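Beta-galactosidase (PDB 3OG2) probably catalyses the hydrolysis of terminal non-reducing beta-D-galactose residues in beta-D-galactosides, as a glycoside hydrolase of family 35. Local coordinates at residues Asp151-Val154 with Ala155-Ser159; Ser347-Glu350 with Asp351-Asp355; Leu443-Thr446 with Gly447-Lys451; Ser856-Leu859 with Ser860-Thr863. All blocks are in the same frame, centred on the assembly; numbering follows the deposited sequence. Where two conformers were deposited one is given.

Contact 1 of 4, residues Asp151-Val154 with Ala155-Ser159; sequences DNYV and AHIAS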
# COMPACT_ATOMS: atom_id res chain seq x y z
N ASP A 151 19.85 16.34 -7.59
CA ASP A 151 19.36 17.72 -7.61
C ASP A 151 18.23 17.92 -8.61
O ASP A 151 17.24 18.61 -8.31
CB ASP A 151 20.47 18.71 -8.01
CG ASP A 151 21.45 18.97 -6.88
OD1 ASP A 151 21.09 18.85 -5.69
OD2 ASP A 151 22.58 19.40 -7.21
N ASN A 152 18.34 17.40 -9.82
CA ASN A 152 17.32 17.64 -10.83
C ASN A 152 16.01 17.02 -10.38
O ASN A 152 14.95 17.66 -10.53
CB ASN A 152 17.80 17.03 -12.16
CG ASN A 152 16.87 17.39 -13.30
OD1 ASN A 152 16.46 18.54 -13.48
ND2 ASN A 152 16.52 16.40 -14.13
N TYR A 153 16.02 15.81 -9.86
CA TYR A 153 14.79 15.17 -9.42
C TYR A 153 14.18 15.97 -8.31
O TYR A 153 12.97 16.26 -8.34
CB TYR A 153 15.13 13.72 -8.94
CG TYR A 153 13.97 13.14 -8.18
CD1 TYR A 153 12.77 12.76 -8.84
CD2 TYR A 153 14.04 12.94 -6.80
CE1 TYR A 153 11.70 12.21 -8.08
CE2 TYR A 153 13.01 12.42 -6.07
CZ TYR A 153 11.84 12.05 -6.72
OH TYR A 153 10.81 11.52 -5.99
N VAL A 154 14.95 16.36 -7.29
CA VAL A 154 14.28 17.06 -6.17
C VAL A 154 13.76 18.40 -6.60
O VAL A 154 12.64 18.80 -6.23
CB VAL A 154 15.19 17.16 -4.92
CG1 VAL A 154 14.43 17.86 -3.81
CG2 VAL A 154 15.66 15.74 -4.53
N ALA A 155 14.52 19.13 -7.44
CA ALA A 155 14.04 20.42 -7.89
C ALA A 155 12.70 20.29 -8.58
O ALA A 155 11.80 21.12 -8.36
CB ALA A 155 15.08 21.06 -8.81
N HIS A 156 12.56 19.27 -9.43
CA HIS A 156 11.32 19.10 -10.16
C HIS A 156 10.20 18.60 -9.26
O HIS A 156 9.08 19.15 -9.24
CB HIS A 156 11.50 18.08 -11.32
CG HIS A 156 12.15 18.73 -12.49
ND1 HIS A 156 13.52 18.90 -12.65
CD2 HIS A 156 11.55 19.25 -13.60
CE1 HIS A 156 13.73 19.54 -13.82
NE2 HIS A 156 12.55 19.76 -14.40
N ILE A 157 10.45 17.50 -8.49
CA ILE A 157 9.32 16.92 -7.74
C ILE A 157 8.93 17.82 -6.58
O ILE A 157 7.73 17.94 -6.26
CB ILE A 157 9.65 15.48 -7.29
CG1 ILE A 157 8.36 14.71 -6.96
CG2 ILE A 157 10.62 15.42 -6.09
CD1 ILE A 157 7.48 14.42 -8.16
N ALA A 158 9.88 18.49 -5.91
CA ALA A 158 9.50 19.33 -4.79
C ALA A 158 8.82 20.56 -5.30
O ALA A 158 7.97 21.09 -4.58
CB ALA A 158 10.70 19.62 -3.90
N SER A 159 9.09 21.02 -6.52
CA SER A 159 8.29 22.16 -7.00
C SER A 159 6.88 21.73 -7.39
O SER A 159 5.95 22.50 -7.15
CB SER A 159 9.01 22.84 -8.15
OG SER A 159 9.06 22.05 -9.31

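Contact 2 of 4, residues Ser347-Glu350 with Asp351-Asp355; sequences SIRE and DRRID. With NAG (2-acetamido-2-deoxy-beta-D-glucopyranose), chain B.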
# COMPACT_ATOMS: atom_id res chain seq x y z
N SER A 347 -5.64 -3.16 4.71
CA SER A 347 -7.10 -3.01 4.91
C SER A 347 -7.85 -2.82 3.61
O SER A 347 -9.01 -3.24 3.57
CB SER A 347 -7.42 -1.86 5.85
OG SER A 347 -6.89 -0.64 5.38
N ILE A 348 -7.24 -2.22 2.60
CA ILE A 348 -7.84 -2.18 1.26
C ILE A 348 -7.02 -3.12 0.37
O ILE A 348 -5.80 -2.95 0.30
CB ILE A 348 -7.82 -0.75 0.70
CG1 ILE A 348 -8.49 0.23 1.67
CG2 ILE A 348 -8.45 -0.75 -0.67
CD1 ILE A 348 -8.42 1.70 1.28
N ARG A 349 -7.69 -4.11 -0.22
CA ARG A 349 -6.96 -5.11 -0.99
C ARG A 349 -6.37 -4.48 -2.26
O ARG A 349 -6.77 -3.38 -2.70
CB ARG A 349 -7.92 -6.18 -1.47
CG ARG A 349 -8.48 -7.07 -0.35
CD ARG A 349 -9.37 -8.11 -1.02
NE ARG A 349 -10.07 -8.98 -0.07
CZ ARG A 349 -9.55 -10.09 0.41
NH1 ARG A 349 -8.32 -10.51 0.06
NH2 ARG A 349 -10.29 -10.82 1.25
N GLU A 350 -5.47 -5.24 -2.90
CA GLU A 350 -4.85 -4.82 -4.16
C GLU A 350 -5.87 -4.51 -5.22
O GLU A 350 -5.65 -3.61 -6.02
CB GLU A 350 -3.94 -5.99 -4.59
CG GLU A 350 -3.24 -5.74 -5.91
CD GLU A 350 -2.20 -6.82 -6.19
OE1 GLU A 350 -2.24 -7.89 -5.52
OE2 GLU A 350 -1.32 -6.62 -7.07
N ASP A 351 -6.98 -5.26 -5.23
CA ASP A 351 -8.07 -5.02 -6.20
C ASP A 351 -9.08 -3.98 -5.68
O ASP A 351 -10.13 -3.80 -6.31
CB ASP A 351 -8.70 -6.35 -6.59
CG ASP A 351 -9.47 -7.01 -5.47
OD1 ASP A 351 -9.65 -6.42 -4.38
OD2 ASP A 351 -9.94 -8.17 -5.66
N ARG A 352 -8.78 -3.31 -4.59
CA ARG A 352 -9.47 -2.17 -3.97
C ARG A 352 -10.71 -2.62 -3.18
O ARG A 352 -11.47 -1.75 -2.71
CB ARG A 352 -9.77 -0.99 -4.94
CG ARG A 352 -8.55 -0.68 -5.81
CD ARG A 352 -8.81 0.46 -6.79
NE ARG A 352 -10.04 0.22 -7.52
CZ ARG A 352 -10.24 -0.66 -8.49
NH1 ARG A 352 -9.22 -1.42 -8.93
NH2 ARG A 352 -11.47 -0.75 -9.01
N ARG A 353 -10.90 -3.92 -2.99
CA ARG A 353 -12.05 -4.36 -2.18
C ARG A 353 -11.78 -4.07 -0.69
O ARG A 353 -10.64 -4.15 -0.22
CB ARG A 353 -12.36 -5.85 -2.35
CG ARG A 353 -13.00 -6.15 -3.71
CD ARG A 353 -13.28 -7.65 -3.79
NE ARG A 353 -12.09 -8.47 -3.85
CZ ARG A 353 -11.83 -9.61 -3.21
NH1 ARG A 353 -12.67 -10.22 -2.36
NH2 ARG A 353 -10.67 -10.22 -3.43
N ILE A 354 -12.89 -3.76 -0.00
CA ILE A 354 -12.85 -3.41 1.42
C ILE A 354 -13.74 -4.35 2.22
O ILE A 354 -14.51 -4.00 3.10
CB ILE A 354 -13.29 -1.94 1.61
CG1 ILE A 354 -14.67 -1.64 0.97
CG2 ILE A 354 -12.19 -1.05 1.06
CD1 ILE A 354 -15.21 -0.30 1.41
N ASP A 355 -13.59 -5.66 1.90
CA ASP A 355 -14.30 -6.68 2.63
C ASP A 355 -13.51 -7.23 3.79
O ASP A 355 -14.11 -7.89 4.66
CB ASP A 355 -14.63 -7.83 1.66
CG ASP A 355 -13.32 -8.46 1.22
OD1 ASP A 355 -12.46 -7.85 0.59
OD2 ASP A 355 -13.02 -9.67 1.52
C1 NAG B . -16.93 -9.33 5.63
C2 NAG B . -17.21 -9.30 7.12
C3 NAG B . -16.02 -9.80 7.91
C4 NAG B . -15.61 -11.19 7.41
C5 NAG B . -15.37 -11.11 5.89
C6 NAG B . -15.09 -12.47 5.26
C7 NAG B . -18.71 -7.42 7.65
C8 NAG B . -18.83 -5.93 7.78
N2 NAG B . -17.48 -7.90 7.50
O3 NAG B . -16.30 -9.81 9.28
O4 NAG B . -14.38 -11.54 8.05
O5 NAG B . -16.59 -10.66 5.28
O6 NAG B . -16.08 -13.41 5.60
O7 NAG B . -19.71 -8.14 7.54
O HOH W 1 -10.29 -5.40 2.39
O HOH W 2 -6.59 -2.21 -8.25

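Contact 3 of 4, residues Leu443-Thr446 with Gly447-Lys451; sequences LTLT and GRDSK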
# COMPACT_ATOMS: atom_id res chain seq x y z
N LEU A 443 -17.64 -6.25 33.48
CA LEU A 443 -17.21 -6.08 32.11
C LEU A 443 -16.43 -7.28 31.62
O LEU A 443 -15.87 -8.03 32.44
CB LEU A 443 -16.27 -4.87 32.03
CG LEU A 443 -16.91 -3.61 32.63
CD1 LEU A 443 -15.88 -2.49 32.68
CD2 LEU A 443 -18.16 -3.12 31.92
N THR A 444 -16.36 -7.44 30.31
CA THR A 444 -15.67 -8.56 29.68
C THR A 444 -14.67 -8.02 28.67
O THR A 444 -14.99 -7.11 27.89
CB THR A 444 -16.71 -9.45 28.90
OG1 THR A 444 -17.61 -10.01 29.87
CG2 THR A 444 -16.03 -10.61 28.17
N LEU A 445 -13.48 -8.58 28.69
CA LEU A 445 -12.46 -8.31 27.64
C LEU A 445 -12.18 -9.67 27.01
O LEU A 445 -11.57 -10.54 27.67
CB LEU A 445 -11.21 -7.62 28.21
CG LEU A 445 -10.25 -7.16 27.09
CD1 LEU A 445 -10.80 -5.96 26.38
CD2 LEU A 445 -8.88 -6.88 27.69
N THR A 446 -12.63 -9.92 25.79
CA THR A 446 -12.42 -11.22 25.14
C THR A 446 -11.05 -11.28 24.50
O THR A 446 -10.24 -10.31 24.64
CB THR A 446 -13.55 -11.48 24.11
OG1 THR A 446 -13.48 -10.51 23.05
CG2 THR A 446 -14.92 -11.35 24.78
N GLY A 447 -10.69 -12.36 23.86
CA GLY A 447 -9.33 -12.56 23.40
C GLY A 447 -8.86 -11.52 22.38
O GLY A 447 -9.62 -11.15 21.48
N ARG A 448 -7.62 -11.09 22.55
CA ARG A 448 -7.00 -10.11 21.61
C ARG A 448 -7.93 -8.96 21.30
O ARG A 448 -8.11 -8.54 20.15
CB ARG A 448 -6.51 -10.84 20.35
CG ARG A 448 -5.32 -11.68 20.77
CD ARG A 448 -4.69 -12.42 19.61
NE ARG A 448 -3.53 -13.16 20.10
CZ ARG A 448 -2.72 -13.90 19.36
NH1 ARG A 448 -2.92 -14.00 18.05
NH2 ARG A 448 -1.72 -14.53 19.95
N ASP A 449 -8.50 -8.41 22.36
CA ASP A 449 -9.29 -7.18 22.28
C ASP A 449 -8.67 -6.13 23.19
O ASP A 449 -7.96 -6.45 24.15
CB ASP A 449 -10.76 -7.45 22.62
CG ASP A 449 -11.65 -6.34 22.12
OD1 ASP A 449 -11.24 -5.41 21.36
OD2 ASP A 449 -12.86 -6.31 22.51
N SER A 450 -8.94 -4.89 22.86
CA SER A 450 -8.57 -3.74 23.72
C SER A 450 -9.68 -2.72 23.60
O SER A 450 -10.29 -2.58 22.55
CB SER A 450 -7.24 -3.18 23.22
OG SER A 450 -6.87 -2.03 23.95
N LYS A 451 -9.96 -2.01 24.69
CA LYS A 451 -11.06 -1.06 24.70
C LYS A 451 -10.58 0.27 25.19
O LYS A 451 -9.64 0.30 25.98
CB LYS A 451 -12.19 -1.53 25.63
CG LYS A 451 -12.79 -2.82 25.03
CD LYS A 451 -14.26 -2.98 25.26
CE LYS A 451 -14.63 -4.43 24.94
NZ LYS A 451 -15.07 -4.51 23.52
O HOH W 3 -13.86 -7.62 24.66
O HOH W 4 -12.21 -11.92 20.93

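Contact 4 of 4, residues Ser856-Leu859 with Ser860-Thr863; sequences SPPL and SDFT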
# COMPACT_ATOMS: atom_id res chain seq x y z
N SER A 856 -2.41 -4.50 -30.37
CA SER A 856 -2.47 -4.63 -31.83
C SER A 856 -1.11 -4.97 -32.45
O SER A 856 -0.54 -4.29 -33.31
CB SER A 856 -3.00 -3.34 -32.47
OG SER A 856 -4.30 -3.06 -32.04
N PRO A 857 -0.51 -6.07 -32.02
CA PRO A 857 0.83 -6.43 -32.49
C PRO A 857 0.77 -6.90 -33.94
O PRO A 857 -0.35 -7.21 -34.42
CB PRO A 857 1.20 -7.61 -31.59
CG PRO A 857 -0.15 -8.24 -31.29
CD PRO A 857 -1.08 -7.07 -31.07
N PRO A 858 1.93 -6.97 -34.60
CA PRO A 858 1.95 -7.35 -36.03
C PRO A 858 1.76 -8.85 -36.19
O PRO A 858 2.74 -9.61 -36.11
CB PRO A 858 3.34 -6.90 -36.48
CG PRO A 858 4.20 -6.99 -35.23
CD PRO A 858 3.29 -6.70 -34.05
N LEU A 859 0.52 -9.31 -36.39
CA LEU A 859 0.30 -10.76 -36.30
C LEU A 859 1.00 -11.53 -37.39
O LEU A 859 1.22 -12.75 -37.25
CB LEU A 859 -1.23 -11.02 -36.28
CG LEU A 859 -1.99 -10.40 -35.10
CD1 LEU A 859 -3.44 -10.83 -35.00
CD2 LEU A 859 -1.32 -10.78 -33.79
N SER A 860 1.37 -10.89 -38.50
CA SER A 860 2.12 -11.59 -39.54
C SER A 860 3.49 -12.06 -39.06
O SER A 860 4.19 -12.91 -39.67
CB SER A 860 2.26 -10.64 -40.75
OG SER A 860 3.07 -9.53 -40.39
N ASP A 861 3.94 -11.51 -37.94
CA ASP A 861 5.24 -11.93 -37.40
C ASP A 861 5.07 -13.10 -36.45
O ASP A 861 6.06 -13.66 -35.96
CB ASP A 861 5.91 -10.74 -36.70
CG ASP A 861 6.34 -9.67 -37.68
OD1 ASP A 861 7.11 -10.02 -38.62
OD2 ASP A 861 5.91 -8.51 -37.52
N PHE A 862 3.83 -13.46 -36.18
CA PHE A 862 3.51 -14.56 -35.27
C PHE A 862 2.98 -15.75 -36.07
O PHE A 862 2.76 -15.62 -37.26
CB PHE A 862 2.40 -14.12 -34.32
CG PHE A 862 2.78 -13.09 -33.28
CD1 PHE A 862 3.19 -11.81 -33.63
CD2 PHE A 862 2.69 -13.44 -31.93
CE1 PHE A 862 3.50 -10.88 -32.60
CE2 PHE A 862 2.96 -12.49 -30.93
CZ PHE A 862 3.35 -11.21 -31.28
N THR A 863 2.81 -16.87 -35.39
CA THR A 863 2.26 -18.09 -35.95
C THR A 863 0.95 -18.40 -35.23
O THR A 863 0.79 -18.07 -34.07
CB THR A 863 3.21 -19.28 -35.72
OG1 THR A 863 4.23 -19.17 -36.74
CG2 THR A 863 2.52 -20.61 -35.90

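Contact 1 of 4, residues Asp151-Val154 with Ala155-Ser159
With CG trans to the backbone nitrogen (chi1 167°), Y153 lays its ring along the helix beside I157, whose CG2 sits between backbone N and carbonyl carbon, a position that turns this methyl back over the ring. CG2 of I157 stands 3.9 Å from the centroid of the Y153 ring, 20° off its normal, in a CH-pi contact offset toward the rim at CZ. A beta-branched residue suits this place because it holds a methyl close to the backbone. These residues belong to helix 144-163, which joins the parallel strands 110-116 and 172-177 in a beta-alpha-beta crossover of the TIM barrel. The Y153 hydroxyl bonds P115 O, at the inner strand, while W79 stacks on the ring. H156 doubles the helical bond: its backbone N lies 3.1 Å from N152 O, and its ring ND1 lies 2.8 Å from N152 O, the two donors arriving from opposite faces of the carbonyl. The acceptor is nearly in the imidazole plane. The N152 amide stands at 82° to that ring, its OD1 2.9 Å from H156 CE1, while its ND2 bonds E83. On a separate flank V154 CG1 rests 4.1 Å from A158 CB, a methyl small enough for this buried side.

Contact 2 of 4, residues Ser347-Glu350 with Asp351-Asp355
R349 holds D355 side-on with two nitrogens: NE lies 2.7 Å from D355 OD1 and NH2 lies 3.0 Å from D355 OD2. Both oxygens offer their syn lone pairs, and the two flat groups are almost coplanar. R353 also approaches D351 side-on, but both NE and NH2 fall on OD2, NE at 2.8 Å from D351 OD2. The two guanidinium groups stack with centres 4.3 Å apart and planes 1° from parallel, R349 CD lying over the R353 face. The flanking carboxylates probably offset the likeness of charge, and E293 adds a further salt bridge to R349. Replacing R349 by an alanine is likely to leave D355 without its two-nitrogen partner and to take away the group stacked on R353. The backbone turns here too: a type I turn from R349 to R352 is followed by a G1 bulge, R349 N meeting R353 O at 3.0 Å. D351 OD1 accepts from R353 N in an Asx turn. Water 1 bridges S347 O and R353 O. On the apolar side I348 CG1 meets I354 CG2 at 4.0 Å. These isoleucines pack on helix 58-66, where D60 takes R352, and on Y359 of helix 357-370, which follows directly.

Contact 3 of 4, residues Leu443-Thr446 with Gly447-Lys451
L445 lays CD1 against the backbone of D449, 3.6 Å from D449 O and 4.0 Å from D449 CB. CG of L445 lies trans to the backbone N (chi1 -172°), which swings its branch toward the returning chain. There CD1 also touches K451 CG at 4.0 Å, so one methyl spans the aspartate and the stem of the lysine. D449 and T446 slant past each other, with T446 OG1 4.1 Å from D449 CB; a bond from D449 N to T446 O is weak. Water does more of the joining: water 3 accepts a hydrogen bond from T446 N and donates one to D449 OD2, while water 4 lies between T446 OG1 and G447 O. The turn is a beta arc rather than a hairpin, since strand 443-445 lies at the edge of a three-stranded sheet and strand 450-459 belongs to another, eight-stranded one. The left-handed backbone of R448 helps the chain to reverse. R448 extends away from the turn, its guanidinium bonded to S416 O and S250 O, set against W252 in a cation-pi contact and beside an N-acetylglucosamine of a glycan.

K451 curls back, bent at chi2 and chi4, to bring NZ 3.0 Å from D449 OD2 on the syn side, 23° out of the carboxylate plane; NZ also forms a salt bridge with E491. A lysine suits this spot because its apolar stem lies against L445 while its ammonium group serves two carboxylates; CE passes 4.0 Å from T444 O. A methionine in its place would probably leave D449 to R552 and water, and strip E491 of a salt-bridge partner.

Contact 4 of 4, residues Ser856-Leu859 with Ser860-Thr863
F862 brings the CE1 corner of its ring against the two prolines that lie before it in the chain, 4.1 Å from P857 CB and 4.4 Å from P858 CD. This is a single turn of 3-10 helix in a loop of the second all-beta domain, lying between helix 846-850 and strand 883-894. Two bonds of the i to i+3 kind make it: D861 N reaches P858 O at 2.9 Å, and F862 N reaches L859 O at 2.9 Å. In each the donor stands above the carbonyl plane, by 39° and 64°, as the tight winding demands. Prolines suit the start of the turn, for they have no N-H to satisfy and their fixed phi restricts the incoming chain. F862 leaves the backbone with CG beside its N and opposite the carbonyl carbon (chi1 -70°), a rotation that turns the ring back toward the prolines. Its other contacts lie in the domain's sheet, with V665 and Y663 of strand 663-666 and F886 and A888 of strand 883-894, while L859 rests on W955. The large apolar ring thus spans from the turn to the sheet. At the surface D861 bends its carboxylate back across P858, OD2 standing 3.2 Å from both P858 CB and P858 CG, carbons whose hydrogens may give it slight polar support. P858 O meets the edge of the phenyl ring near its plane, 3.3 Å from F862 CD1.

The four contacts follow one another along the chain without overlap, and none touches another. Contacts 1 and 2 both lie in the family 35 catalytic barrel, their centres about 33 Å apart: contact 1 is on the crossover helix 144-163, whereas contact 2 is in the loop between strand 318-321 and helix 357-370. Contact 3 belongs to the second domain, its centre about 27 Å from that of contact 2, and contact 4 to an all-beta domain late in the chain. Contacts 3 and 4 lie on opposite sides of the chain's centre, about 63 Å between centres. Contact 1, with Y153 near I119 and Y76, comes closest to the galactose site; the other three lie away from it.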